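Local coordinates for protein GCN5-related N-acetyltransferase (Sphaerobacter thermophilus, PDB 3TT2) that probably transfers an acyl group, most likely acetyl from acetyl-CoA, to an acceptor molecule, at residues Cys33-Ala36 against Glu40-Ala43; Ala75-Arg80 against Glu109-Asp114; Ala266-Val271 against Pro296-Arg301. All blocks are in the same frame, centred on the assembly; numbering follows the deposited sequence.

Contact 1: residues Cys33-Ala36 against Glu40-Ala43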
ATOM      1  N   CYS A  33       9.857 -16.079  -3.459  1.00 93.75           N
ATOM      2  CA  CYS A  33       9.784 -14.976  -4.426  1.00 99.92           C
ATOM      3  C   CYS A  33      10.517 -13.713  -3.965  1.00106.81           C
ATOM      4  O   CYS A  33      11.268 -13.112  -4.739  1.00105.18           O
ATOM      5  CB  CYS A  33       8.332 -14.624  -4.753  1.00 90.27           C
ATOM      6  SG  CYS A  33       7.533 -15.752  -5.896  1.00113.71           S
ATOM      7  N   GLN A  34      10.288 -13.307  -2.715  1.00109.70           N
ATOM      8  CA  GLN A  34      10.913 -12.093  -2.193  1.00106.08           C
ATOM      9  C   GLN A  34      12.401 -12.315  -1.995  1.00107.10           C
ATOM     10  O   GLN A  34      13.177 -11.367  -1.934  1.00 87.09           O
ATOM     11  CB  GLN A  34      10.243 -11.617  -0.898  1.00107.15           C
ATOM     12  CG  GLN A  34      10.417 -12.526   0.297  1.00115.06           C
ATOM     13  CD  GLN A  34       9.695 -11.994   1.520  1.00119.41           C
ATOM     14  OE1 GLN A  34       9.605 -12.664   2.545  1.00126.17           O
ATOM     15  NE2 GLN A  34       9.176 -10.781   1.413  1.00114.42           N
ATOM     16  N   GLU A  35      12.801 -13.577  -1.927  1.00111.59           N
ATOM     17  CA  GLU A  35      14.211 -13.890  -1.856  1.00115.77           C
ATOM     18  C   GLU A  35      14.924 -13.637  -3.177  1.00117.10           C
ATOM     19  O   GLU A  35      16.021 -13.084  -3.193  1.00123.37           O
ATOM     20  CB  GLU A  35      14.445 -15.322  -1.384  1.00122.49           C
ATOM     21  CG  GLU A  35      15.898 -15.778  -1.506  1.00137.19           C
ATOM     22  CD  GLU A  35      16.889 -14.906  -0.731  1.00149.41           C
ATOM     23  OE1 GLU A  35      16.465 -14.020   0.047  1.00150.96           O
ATOM     24  OE2 GLU A  35      18.112 -15.114  -0.896  1.00156.68           O
ATOM     25  N   ALA A  36      14.303 -14.032  -4.284  1.00113.72           N
ATOM     26  CA  ALA A  36      14.917 -13.839  -5.598  1.00115.95           C
ATOM     27  C   ALA A  36      15.116 -12.356  -5.936  1.00122.42           C
ATOM     28  O   ALA A  36      16.099 -11.984  -6.580  1.00130.13           O
ATOM     29  CB  ALA A  36      14.108 -14.533  -6.677  1.00108.01           C
ATOM     30  N   GLU A  40      15.041  -9.956   2.019  1.00131.98           N
ATOM     31  CA  GLU A  40      15.071 -10.990   3.030  1.00136.16           C
ATOM     32  C   GLU A  40      13.710 -11.671   3.060  1.00139.44           C
ATOM     33  O   GLU A  40      12.685 -11.040   2.786  1.00131.92           O
ATOM     34  CB  GLU A  40      15.382 -10.393   4.403  1.00134.52           C
ATOM     35  CG  GLU A  40      15.847 -11.411   5.435  1.00141.01           C
ATOM     36  CD  GLU A  40      17.358 -11.544   5.471  1.00149.62           C
ATOM     37  OE1 GLU A  40      18.032 -10.496   5.584  1.00152.23           O
ATOM     38  OE2 GLU A  40      17.869 -12.686   5.380  1.00151.81           O
ATOM     39  N   PRO A  41      13.697 -12.967   3.382  1.00148.43           N
ATOM     40  CA  PRO A  41      12.439 -13.686   3.588  1.00149.22           C
ATOM     41  C   PRO A  41      11.745 -13.275   4.887  1.00150.75           C
ATOM     42  O   PRO A  41      11.815 -13.978   5.894  1.00152.36           O
ATOM     43  CB  PRO A  41      12.888 -15.147   3.650  1.00155.77           C
ATOM     44  CG  PRO A  41      14.142 -15.177   2.846  1.00158.25           C
ATOM     45  CD  PRO A  41      14.826 -13.886   3.169  1.00155.50           C
ATOM     46  N   ASP A  42      11.085 -12.123   4.848  1.00150.05           N
ATOM     47  CA  ASP A  42      10.289 -11.646   5.966  1.00151.24           C
ATOM     48  C   ASP A  42       9.029 -12.494   6.122  1.00146.41           C
ATOM     49  O   ASP A  42       8.599 -12.770   7.237  1.00148.72           O
ATOM     50  CB  ASP A  42       9.891 -10.191   5.717  1.00150.70           C
ATOM     51  CG  ASP A  42       9.251  -9.541   6.923  1.00154.22           C
ATOM     52  OD1 ASP A  42       9.079 -10.209   7.964  1.00157.80           O
ATOM     53  OD2 ASP A  42       8.911  -8.346   6.819  1.00152.78           O
ATOM     54  N   ALA A  43       8.474 -12.933   4.993  1.00136.70           N
ATOM     55  CA  ALA A  43       7.112 -13.466   4.923  1.00126.56           C
ATOM     56  C   ALA A  43       6.787 -14.572   5.927  1.00133.54           C
ATOM     57  O   ALA A  43       7.578 -15.491   6.138  1.00139.04           O
ATOM     58  CB  ALA A  43       6.809 -13.933   3.522  1.00116.16           C
TER
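Gln34 reaches from the last turn of helix 23-36 to the loop after it and accepts a hydrogen bond from the backbone of Ala43. The distance from Ala43 N to Gln34 OE1 is 2.7 Å. The N-H...O angle is 166°, and the donor Ala43 N lies in the plane of the Gln34 side-chain carbonyl. Ala43 CB lies beside the amide. Asp42 N is near the same oxygen, but its angle is too poor for a bond. Asp42 N instead bonds Glu40 O at 2.8 Å, in an inverse gamma turn centred on Pro41. Glu40 O in turn lies 3.4 Å from Gln34 CD.

The Gln34 side chain leaves the helix with CG between the backbone N and the carbonyl carbon (chi1 67°). It is extended beyond CG, which carries the amide across to the loop. Glu35 makes the outer part of the contact. Its chain bends at chi2 and passes obliquely across Pro41, with Glu35 OE1 at 3.5 Å from Pro41 CD.

With an alanine here in place of Gln34 the amide is gone, and Ala43 N would probably lose its acceptor and the turn drift from the helix end. This is a surface contact in the link to helix 45-51, in the N-terminal acetyltransferase half. One side-chain oxygen joins the helix to the loop, while the turn supplies its own backbone bond. The implied hold is polar and directional, with little apolar packing.

Contact 2: residues Ala75-Arg80 against Glu109-Asp114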
ATOM      1  N   ALA A  75      -2.117 -15.520  -6.434  1.00 71.64           N
ATOM      2  CA  ALA A  75      -2.473 -14.111  -6.570  1.00 68.86           C
ATOM      3  C   ALA A  75      -3.764 -13.746  -5.828  1.00 67.40           C
ATOM      4  O   ALA A  75      -4.667 -14.572  -5.671  1.00 69.98           O
ATOM      5  CB  ALA A  75      -2.566 -13.729  -8.029  1.00 66.04           C
ATOM      6  N   ASP A  76      -3.826 -12.510  -5.348  1.00 64.05           N
ATOM      7  CA  ASP A  76      -5.059 -11.949  -4.785  1.00 69.02           C
ATOM      8  C   ASP A  76      -5.341 -10.560  -5.392  1.00 62.28           C
ATOM      9  O   ASP A  76      -4.436  -9.947  -5.946  1.00 63.25           O
ATOM     10  CB  ASP A  76      -5.018 -11.919  -3.247  1.00 77.78           C
ATOM     11  CG  ASP A  76      -3.939 -10.972  -2.676  1.00 88.42           C
ATOM     12  OD1 ASP A  76      -3.464 -10.048  -3.375  1.00 91.54           O
ATOM     13  OD2 ASP A  76      -3.580 -11.146  -1.486  1.00 91.38           O
ATOM     14  N   VAL A  77      -6.576 -10.068  -5.301  1.00 59.87           N
ATOM     15  CA  VAL A  77      -6.930  -8.805  -5.954  1.00 59.98           C
ATOM     16  C   VAL A  77      -7.506  -7.793  -4.994  1.00 69.11           C
ATOM     17  O   VAL A  77      -8.265  -8.147  -4.091  1.00 80.53           O
ATOM     18  CB  VAL A  77      -7.970  -8.986  -7.094  1.00 58.73           C
ATOM     19  CG1 VAL A  77      -7.399  -9.791  -8.255  1.00 58.98           C
ATOM     20  CG2 VAL A  77      -9.236  -9.631  -6.574  1.00 61.32           C
ATOM     21  N   LEU A  78      -7.138  -6.533  -5.190  1.00 65.91           N
ATOM     22  CA  LEU A  78      -7.876  -5.421  -4.594  1.00 66.41           C
ATOM     23  C   LEU A  78      -8.766  -4.756  -5.647  1.00 60.15           C
ATOM     24  O   LEU A  78      -8.332  -4.510  -6.766  1.00 63.27           O
ATOM     25  CB  LEU A  78      -6.931  -4.406  -3.973  1.00 72.35           C
ATOM     26  CG  LEU A  78      -6.499  -4.839  -2.581  1.00 81.00           C
ATOM     27  CD1 LEU A  78      -5.354  -3.985  -2.050  1.00 85.02           C
ATOM     28  CD2 LEU A  78      -7.702  -4.752  -1.676  1.00 85.66           C
ATOM     29  N   ASN A  79     -10.020  -4.490  -5.290  1.00 62.04           N
ATOM     30  CA  ASN A  79     -10.996  -3.970  -6.241  1.00 60.99           C
ATOM     31  C   ASN A  79     -11.520  -2.609  -5.823  1.00 59.62           C
ATOM     32  O   ASN A  79     -12.080  -2.472  -4.743  1.00 65.62           O
ATOM     33  CB  ASN A  79     -12.154  -4.955  -6.372  1.00 61.59           C
ATOM     34  CG  ASN A  79     -13.388  -4.329  -6.978  1.00 68.51           C
ATOM     35  OD1 ASN A  79     -13.293  -3.506  -7.877  1.00 68.46           O
ATOM     36  ND2 ASN A  79     -14.560  -4.721  -6.487  1.00 74.87           N
ATOM     37  N   ARG A  80     -11.334  -1.599  -6.668  1.00 62.07           N
ATOM     38  CA  ARG A  80     -11.913  -0.279  -6.402  1.00 67.80           C
ATOM     39  C   ARG A  80     -13.046   0.031  -7.373  1.00 67.09           C
ATOM     40  O   ARG A  80     -12.797   0.284  -8.548  1.00 64.89           O
ATOM     41  CB  ARG A  80     -10.826   0.802  -6.522  1.00 67.45           C
ATOM     42  CG  ARG A  80     -11.340   2.240  -6.429  1.00 81.48           C
ATOM     43  CD  ARG A  80     -10.238   3.282  -6.674  1.00 92.86           C
ATOM     44  NE  ARG A  80      -9.110   3.125  -5.758  1.00106.28           N
ATOM     45  CZ  ARG A  80      -7.939   3.748  -5.888  1.00115.40           C
ATOM     46  NH1 ARG A  80      -6.967   3.536  -4.998  1.00117.76           N
ATOM     47  NH2 ARG A  80      -7.735   4.581  -6.907  1.00114.72           N
ATOM     48  N   GLU A 109      -7.118 -10.301 -15.202  1.00 70.88           N
ATOM     49  CA  GLU A 109      -7.810  -9.603 -16.280  1.00 71.64           C
ATOM     50  C   GLU A 109      -9.214 -10.158 -16.452  1.00 73.84           C
ATOM     51  O   GLU A 109     -10.173  -9.412 -16.587  1.00 80.20           O
ATOM     52  CB  GLU A 109      -7.044  -9.726 -17.601  1.00 75.36           C
ATOM     53  CG  GLU A 109      -5.709  -9.009 -17.619  1.00 76.18           C
ATOM     54  CD  GLU A 109      -5.116  -8.914 -19.011  1.00 83.20           C
ATOM     55  OE1 GLU A 109      -5.672  -9.536 -19.937  1.00 87.94           O
ATOM     56  OE2 GLU A 109      -4.103  -8.209 -19.187  1.00 86.12           O
ATOM     57  N   GLU A 110      -9.332 -11.477 -16.440  1.00 72.70           N
ATOM     58  CA  GLU A 110     -10.635 -12.085 -16.585  1.00 79.67           C
ATOM     59  C   GLU A 110     -11.458 -11.803 -15.335  1.00 75.27           C
ATOM     60  O   GLU A 110     -12.675 -11.810 -15.391  1.00 71.60           O
ATOM     61  CB  GLU A 110     -10.530 -13.591 -16.862  1.00 92.17           C
ATOM     62  CG  GLU A 110     -10.361 -14.447 -15.614  1.00107.57           C
ATOM     63  CD  GLU A 110     -10.980 -15.839 -15.747  1.00119.43           C
ATOM     64  OE1 GLU A 110     -11.521 -16.157 -16.832  1.00123.80           O
ATOM     65  OE2 GLU A 110     -10.928 -16.608 -14.759  1.00116.35           O
ATOM     66  N   TRP A 111     -10.799 -11.541 -14.209  1.00 74.59           N
ATOM     67  CA  TRP A 111     -11.528 -11.278 -12.975  1.00 68.55           C
ATOM     68  C   TRP A 111     -12.399 -10.044 -13.145  1.00 68.16           C
ATOM     69  O   TRP A 111     -13.609 -10.104 -12.921  1.00 70.45           O
ATOM     70  CB  TRP A 111     -10.590 -11.090 -11.782  1.00 60.09           C
ATOM     71  CG  TRP A 111     -11.314 -11.038 -10.453  1.00 64.59           C
ATOM     72  CD1 TRP A 111     -11.509 -12.075  -9.592  1.00 65.32           C
ATOM     73  CD2 TRP A 111     -11.935  -9.894  -9.840  1.00 73.15           C
ATOM     74  NE1 TRP A 111     -12.207 -11.654  -8.486  1.00 67.87           N
ATOM     75  CE2 TRP A 111     -12.485 -10.321  -8.615  1.00 70.45           C
ATOM     76  CE3 TRP A 111     -12.087  -8.549 -10.212  1.00 75.24           C
ATOM     77  CZ2 TRP A 111     -13.175  -9.461  -7.763  1.00 71.61           C
ATOM     78  CZ3 TRP A 111     -12.778  -7.690  -9.358  1.00 71.37           C
ATOM     79  CH2 TRP A 111     -13.309  -8.150  -8.149  1.00 69.70           C
ATOM     80  N   ILE A 112     -11.783  -8.930 -13.538  1.00 59.09           N
ATOM     81  CA  ILE A 112     -12.522  -7.683 -13.727  1.00 57.51           C
ATOM     82  C   ILE A 112     -13.479  -7.727 -14.924  1.00 59.89           C
ATOM     83  O   ILE A 112     -14.555  -7.166 -14.865  1.00 62.49           O
ATOM     84  CB  ILE A 112     -11.604  -6.444 -13.842  1.00 56.98           C
ATOM     85  CG1 ILE A 112     -12.453  -5.174 -13.797  1.00 55.86           C
ATOM     86  CG2 ILE A 112     -10.806  -6.466 -15.131  1.00 59.65           C
ATOM     87  CD1 ILE A 112     -13.421  -5.130 -12.633  1.00 57.40           C
ATOM     88  N   GLN A 113     -13.095  -8.405 -15.993  1.00 55.38           N
ATOM     89  CA  GLN A 113     -13.944  -8.514 -17.158  1.00 61.77           C
ATOM     90  C   GLN A 113     -15.283  -9.196 -16.865  1.00 69.20           C
ATOM     91  O   GLN A 113     -16.325  -8.818 -17.416  1.00 77.65           O
ATOM     92  CB  GLN A 113     -13.210  -9.282 -18.238  1.00 66.06           C
ATOM     93  CG  GLN A 113     -12.105  -8.483 -18.883  1.00 71.29           C
ATOM     94  CD  GLN A 113     -11.340  -9.308 -19.883  1.00 80.17           C
ATOM     95  OE1 GLN A 113     -11.189 -10.524 -19.713  1.00 80.75           O
ATOM     96  NE2 GLN A 113     -10.877  -8.665 -20.951  1.00 80.04           N
ATOM     97  N   ASP A 114     -15.250 -10.194 -15.995  1.00 59.24           N
ATOM     98  CA  ASP A 114     -16.436 -10.949 -15.621  1.00 69.69           C
ATOM     99  C   ASP A 114     -17.364 -10.149 -14.729  1.00 69.58           C
ATOM    100  O   ASP A 114     -18.554 -10.468 -14.629  1.00 65.83           O
ATOM    101  CB  ASP A 114     -16.040 -12.221 -14.854  1.00 67.44           C
ATOM    102  CG  ASP A 114     -15.394 -13.259 -15.738  1.00 77.00           C
ATOM    103  OD1 ASP A 114     -15.322 -13.004 -16.948  1.00 82.89           O
ATOM    104  OD2 ASP A 114     -14.973 -14.328 -15.243  1.00 80.16           O
TER
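The Trp111 indole receives Val77 on one face and Asn79 at an oblique approach. Val77 CG2 stands over the five-membered ring, 4.1 Å from its centroid and 19° off the ring normal. This is a CH-pi contact. The methyl is displaced toward the rim, and its nearest ring atom is CE2, with Val77 CG2 to Trp111 CE2 at 3.9 Å. Asn79 meets the far end of the six-membered ring, where Asn79 CB is 3.8 Å from Trp111 CH2. Its amide plane is turned 59° from the indole plane, so the two flat groups do not stack.

Trp111 CG is anti to the backbone N (chi1 -171°), which sends the indole from the helix toward the strand. Val77 and Asn79 are two residues apart on the strand and point to the same side, so both face the helix.

The polar ends are held elsewhere. Trp111 NE1 is hydrogen-bonded to Gln59 O, and Asn79 OD1 to Tyr82 N. Arg115, one turn further along the helix, makes a cation-pi contact with the indole. Leu85 of strand 84-91 touches both Val77 and Trp111 and extends the apolar patch.

The contact packs helix 100-115 on strand 71-80. In the GNAT fold the helix that follows the fourth strand of the core, here 84-91, packs on the sheet in this way. No hydrogen bond crosses between the two segments. The chemistry implies a dispersion contact: the bond at NE1 probably limits the turning of the indole, with the methyl packed on one face.

Contact 3: residues Ala266-Val271 against Pro296-Arg301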
ATOM      1  N   ALA A 266       8.595  18.209  10.628  1.00 46.60           N
ATOM      2  CA  ALA A 266       8.249  18.257  12.040  1.00 42.90           C
ATOM      3  C   ALA A 266       7.244  17.180  12.372  1.00 52.48           C
ATOM      4  O   ALA A 266       7.377  16.515  13.405  1.00 55.68           O
ATOM      5  CB  ALA A 266       7.691  19.607  12.416  1.00 46.83           C
ATOM      6  N   LEU A 267       6.230  17.007  11.521  1.00 54.42           N
ATOM      7  CA  LEU A 267       5.209  15.988  11.794  1.00 49.73           C
ATOM      8  C   LEU A 267       5.846  14.605  11.888  1.00 48.15           C
ATOM      9  O   LEU A 267       5.591  13.871  12.822  1.00 42.89           O
ATOM     10  CB  LEU A 267       4.088  15.974  10.757  1.00 41.10           C
ATOM     11  CG  LEU A 267       2.969  16.960  11.070  1.00 47.99           C
ATOM     12  CD1 LEU A 267       1.986  17.047   9.906  1.00 56.02           C
ATOM     13  CD2 LEU A 267       2.259  16.604  12.347  1.00 36.31           C
ATOM     14  N   LEU A 268       6.693  14.279  10.923  1.00 43.24           N
ATOM     15  CA  LEU A 268       7.314  12.986  10.887  1.00 43.89           C
ATOM     16  C   LEU A 268       8.213  12.788  12.102  1.00 49.19           C
ATOM     17  O   LEU A 268       8.108  11.780  12.790  1.00 59.56           O
ATOM     18  CB  LEU A 268       8.096  12.803   9.588  1.00 44.74           C
ATOM     19  CG  LEU A 268       7.283  12.343   8.377  1.00 42.48           C
ATOM     20  CD1 LEU A 268       8.195  12.152   7.167  1.00 41.30           C
ATOM     21  CD2 LEU A 268       6.492  11.071   8.664  1.00 42.03           C
ATOM     22  N   GLN A 269       9.086  13.754  12.363  1.00 49.53           N
ATOM     23  CA  GLN A 269       9.999  13.677  13.504  1.00 50.00           C
ATOM     24  C   GLN A 269       9.250  13.488  14.830  1.00 57.03           C
ATOM     25  O   GLN A 269       9.654  12.676  15.668  1.00 69.99           O
ATOM     26  CB  GLN A 269      10.916  14.899  13.555  1.00 39.00           C
ATOM     27  CG  GLN A 269      12.007  14.878  12.502  1.00 45.24           C
ATOM     28  CD  GLN A 269      12.849  16.168  12.456  1.00 61.69           C
ATOM     29  OE1 GLN A 269      12.375  17.268  12.793  1.00 67.95           O
ATOM     30  NE2 GLN A 269      14.113  16.028  12.031  1.00 60.68           N
ATOM     31  N   GLU A 270       8.151  14.216  15.005  1.00 47.72           N
ATOM     32  CA  GLU A 270       7.303  14.042  16.181  1.00 50.27           C
ATOM     33  C   GLU A 270       6.665  12.638  16.293  1.00 55.88           C
ATOM     34  O   GLU A 270       6.666  12.044  17.382  1.00 53.26           O
ATOM     35  CB  GLU A 270       6.240  15.134  16.246  1.00 47.10           C
ATOM     36  CG  GLU A 270       5.404  15.131  17.513  1.00 53.50           C
ATOM     37  CD  GLU A 270       5.914  16.072  18.596  1.00 68.11           C
ATOM     38  OE1 GLU A 270       5.860  15.679  19.781  1.00 77.47           O
ATOM     39  OE2 GLU A 270       6.354  17.200  18.280  1.00 69.57           O
ATOM     40  N   VAL A 271       6.137  12.116  15.180  1.00 58.46           N
ATOM     41  CA  VAL A 271       5.532  10.775  15.155  1.00 56.02           C
ATOM     42  C   VAL A 271       6.573   9.724  15.504  1.00 56.61           C
ATOM     43  O   VAL A 271       6.297   8.795  16.249  1.00 58.25           O
ATOM     44  CB  VAL A 271       4.903  10.423  13.791  1.00 49.64           C
ATOM     45  CG1 VAL A 271       4.132   9.160  13.895  1.00 39.89           C
ATOM     46  CG2 VAL A 271       3.946  11.463  13.408  1.00 63.06           C
ATOM     47  N   PRO A 296      10.746  12.451  -2.338  1.00 59.32           N
ATOM     48  CA  PRO A 296      10.969  13.808  -1.851  1.00 58.18           C
ATOM     49  C   PRO A 296      12.065  13.835  -0.807  1.00 60.44           C
ATOM     50  O   PRO A 296      12.124  12.926   0.041  1.00 60.21           O
ATOM     51  CB  PRO A 296       9.656  14.128  -1.173  1.00 38.83           C
ATOM     52  CG  PRO A 296       8.677  13.378  -1.942  1.00 48.70           C
ATOM     53  CD  PRO A 296       9.326  12.084  -2.262  1.00 51.32           C
ATOM     54  N   ARG A 297      12.896  14.878  -0.836  1.00 56.82           N
ATOM     55  CA  ARG A 297      13.971  15.004   0.140  1.00 53.60           C
ATOM     56  C   ARG A 297      13.428  14.942   1.570  1.00 54.61           C
ATOM     57  O   ARG A 297      14.167  14.632   2.493  1.00 59.32           O
ATOM     58  CB  ARG A 297      14.811  16.265  -0.098  1.00 53.72           C
ATOM     59  CG  ARG A 297      15.717  16.174  -1.330  1.00 51.44           C
ATOM     60  CD  ARG A 297      16.647  17.371  -1.406  1.00 51.67           C
ATOM     61  NE  ARG A 297      17.349  17.439  -2.685  1.00 61.83           N
ATOM     62  CZ  ARG A 297      18.527  16.884  -2.933  1.00 70.59           C
ATOM     63  NH1 ARG A 297      19.158  16.206  -1.986  1.00 73.88           N
ATOM     64  NH2 ARG A 297      19.076  17.007  -4.131  1.00 78.65           N
ATOM     65  N   LEU A 298      12.127  15.177   1.729  1.00 48.13           N
ATOM     66  CA  LEU A 298      11.459  15.112   3.020  1.00 44.55           C
ATOM     67  C   LEU A 298      11.801  13.865   3.829  1.00 54.27           C
ATOM     68  O   LEU A 298      12.081  13.943   5.029  1.00 59.41           O
ATOM     69  CB  LEU A 298       9.951  15.111   2.802  1.00 45.47           C
ATOM     70  CG  LEU A 298       9.112  14.761   4.031  1.00 44.78           C
ATOM     71  CD1 LEU A 298       9.364  15.740   5.180  1.00 52.78           C
ATOM     72  CD2 LEU A 298       7.634  14.672   3.718  1.00 37.30           C
ATOM     73  N   TYR A 299      11.782  12.710   3.171  1.00 57.88           N
ATOM     74  CA  TYR A 299      11.809  11.425   3.885  1.00 46.53           C
ATOM     75  C   TYR A 299      13.198  11.052   4.372  1.00 53.14           C
ATOM     76  O   TYR A 299      13.378  10.621   5.503  1.00 58.19           O
ATOM     77  CB  TYR A 299      11.163  10.338   3.029  1.00 40.85           C
ATOM     78  CG  TYR A 299       9.717  10.680   2.760  1.00 46.18           C
ATOM     79  CD1 TYR A 299       8.733  10.352   3.684  1.00 51.38           C
ATOM     80  CD2 TYR A 299       9.339  11.393   1.623  1.00 51.23           C
ATOM     81  CE1 TYR A 299       7.412  10.681   3.475  1.00 42.48           C
ATOM     82  CE2 TYR A 299       8.010  11.748   1.408  1.00 52.42           C
ATOM     83  CZ  TYR A 299       7.051  11.381   2.343  1.00 45.17           C
ATOM     84  OH  TYR A 299       5.723  11.688   2.178  1.00 43.72           O
ATOM     85  N   ARG A 300      14.191  11.262   3.522  1.00 60.29           N
ATOM     86  CA  ARG A 300      15.563  11.053   3.925  1.00 59.36           C
ATOM     87  C   ARG A 300      15.942  12.049   5.042  1.00 63.31           C
ATOM     88  O   ARG A 300      16.593  11.690   6.031  1.00 69.17           O
ATOM     89  CB  ARG A 300      16.460  11.144   2.702  1.00 60.73           C
ATOM     90  CG  ARG A 300      17.918  11.217   3.002  1.00 74.40           C
ATOM     91  CD  ARG A 300      18.732  10.849   1.785  1.00 88.49           C
ATOM     92  NE  ARG A 300      20.158  10.999   2.048  1.00102.39           N
ATOM     93  CZ  ARG A 300      21.101  10.944   1.112  1.00112.67           C
ATOM     94  NH1 ARG A 300      20.767  10.744  -0.159  1.00116.31           N
ATOM     95  NH2 ARG A 300      22.378  11.090   1.449  1.00115.18           N
ATOM     96  N   ARG A 301      15.475  13.283   4.917  1.00 60.26           N
ATOM     97  CA  ARG A 301      15.679  14.291   5.959  1.00 52.16           C
ATOM     98  C   ARG A 301      15.015  13.918   7.277  1.00 48.27           C
ATOM     99  O   ARG A 301      15.434  14.397   8.311  1.00 49.24           O
ATOM    100  CB  ARG A 301      15.199  15.676   5.501  1.00 34.37           C
ATOM    101  CG  ARG A 301      16.158  16.341   4.538  1.00 42.01           C
ATOM    102  CD  ARG A 301      15.729  17.737   4.173  1.00 42.56           C
ATOM    103  NE  ARG A 301      16.649  18.341   3.216  1.00 52.87           N
ATOM    104  CZ  ARG A 301      16.267  19.122   2.209  1.00 53.80           C
ATOM    105  NH1 ARG A 301      14.972  19.384   2.019  1.00 51.07           N
ATOM    106  NH2 ARG A 301      17.176  19.628   1.379  1.00 47.90           N
TER
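Leu268 of helix 263-278 packs against Leu298 and Tyr299 of a short, weakly bonded helix at about 297-301. Both helices belong to the alpha/beta GNAT fold of the C-terminal acetyltransferase half. Their local axes run in the same general direction, 33° apart, and approach to 10.2 Å.

The second segment starts at Pro296, in the loop ahead of the short helix. Its ring atom CG lies at the edge of the Tyr299 ring, in the ring plane. Leu298 comes next. Leu298 CG is 4.2 Å from Leu268 CD1. The side chain also folds over its neighbour, with Leu298 CD2 lying 3.6 Å above one face of the Tyr299 ring, displaced toward the rim.

Tyr299 starts away from helix 263-278. With CG anti to the carbonyl carbon (chi1 -62°), its ring is brought to Leu268, and the two side chains cross at about a right angle. Leu268 CD1 is 4.0 Å from Tyr299 CD1 and lies oblique to the ring. Leu285 of strand 282-290 and Met304, just past the short helix, are shared apolar partners of the two side chains.

Arg301 ends the segment, and its backbone is bonded from N to Arg297 O. Its side chain leads away from helix 263-278. What Gln269 meets is backbone: Gln269 NE2 comes to 4.3 Å from Arg301 O, and no hydrogen bond forms.

In the fold
Contact 2 is buried, contact 3 partly buried, and contact 1 lies at the surface. Contacts 1 and 2 fall within the N-terminal acetyltransferase half; contact 3 is in the C-terminal one. Contacts 2 and 3 lie on opposite sides of the chain's centre, about 35 Å apart between centres. No two contacts touch or share an element. Contact 1 ties a helix end to its own following loop, four residues on. Contact 2 sets a helix on a strand, and contact 3 sets two helices side by side. The chemistry follows the place: a side-chain-to-backbone hydrogen bond outside, an aromatic face under a methyl inside, and leucine and tyrosine packing between.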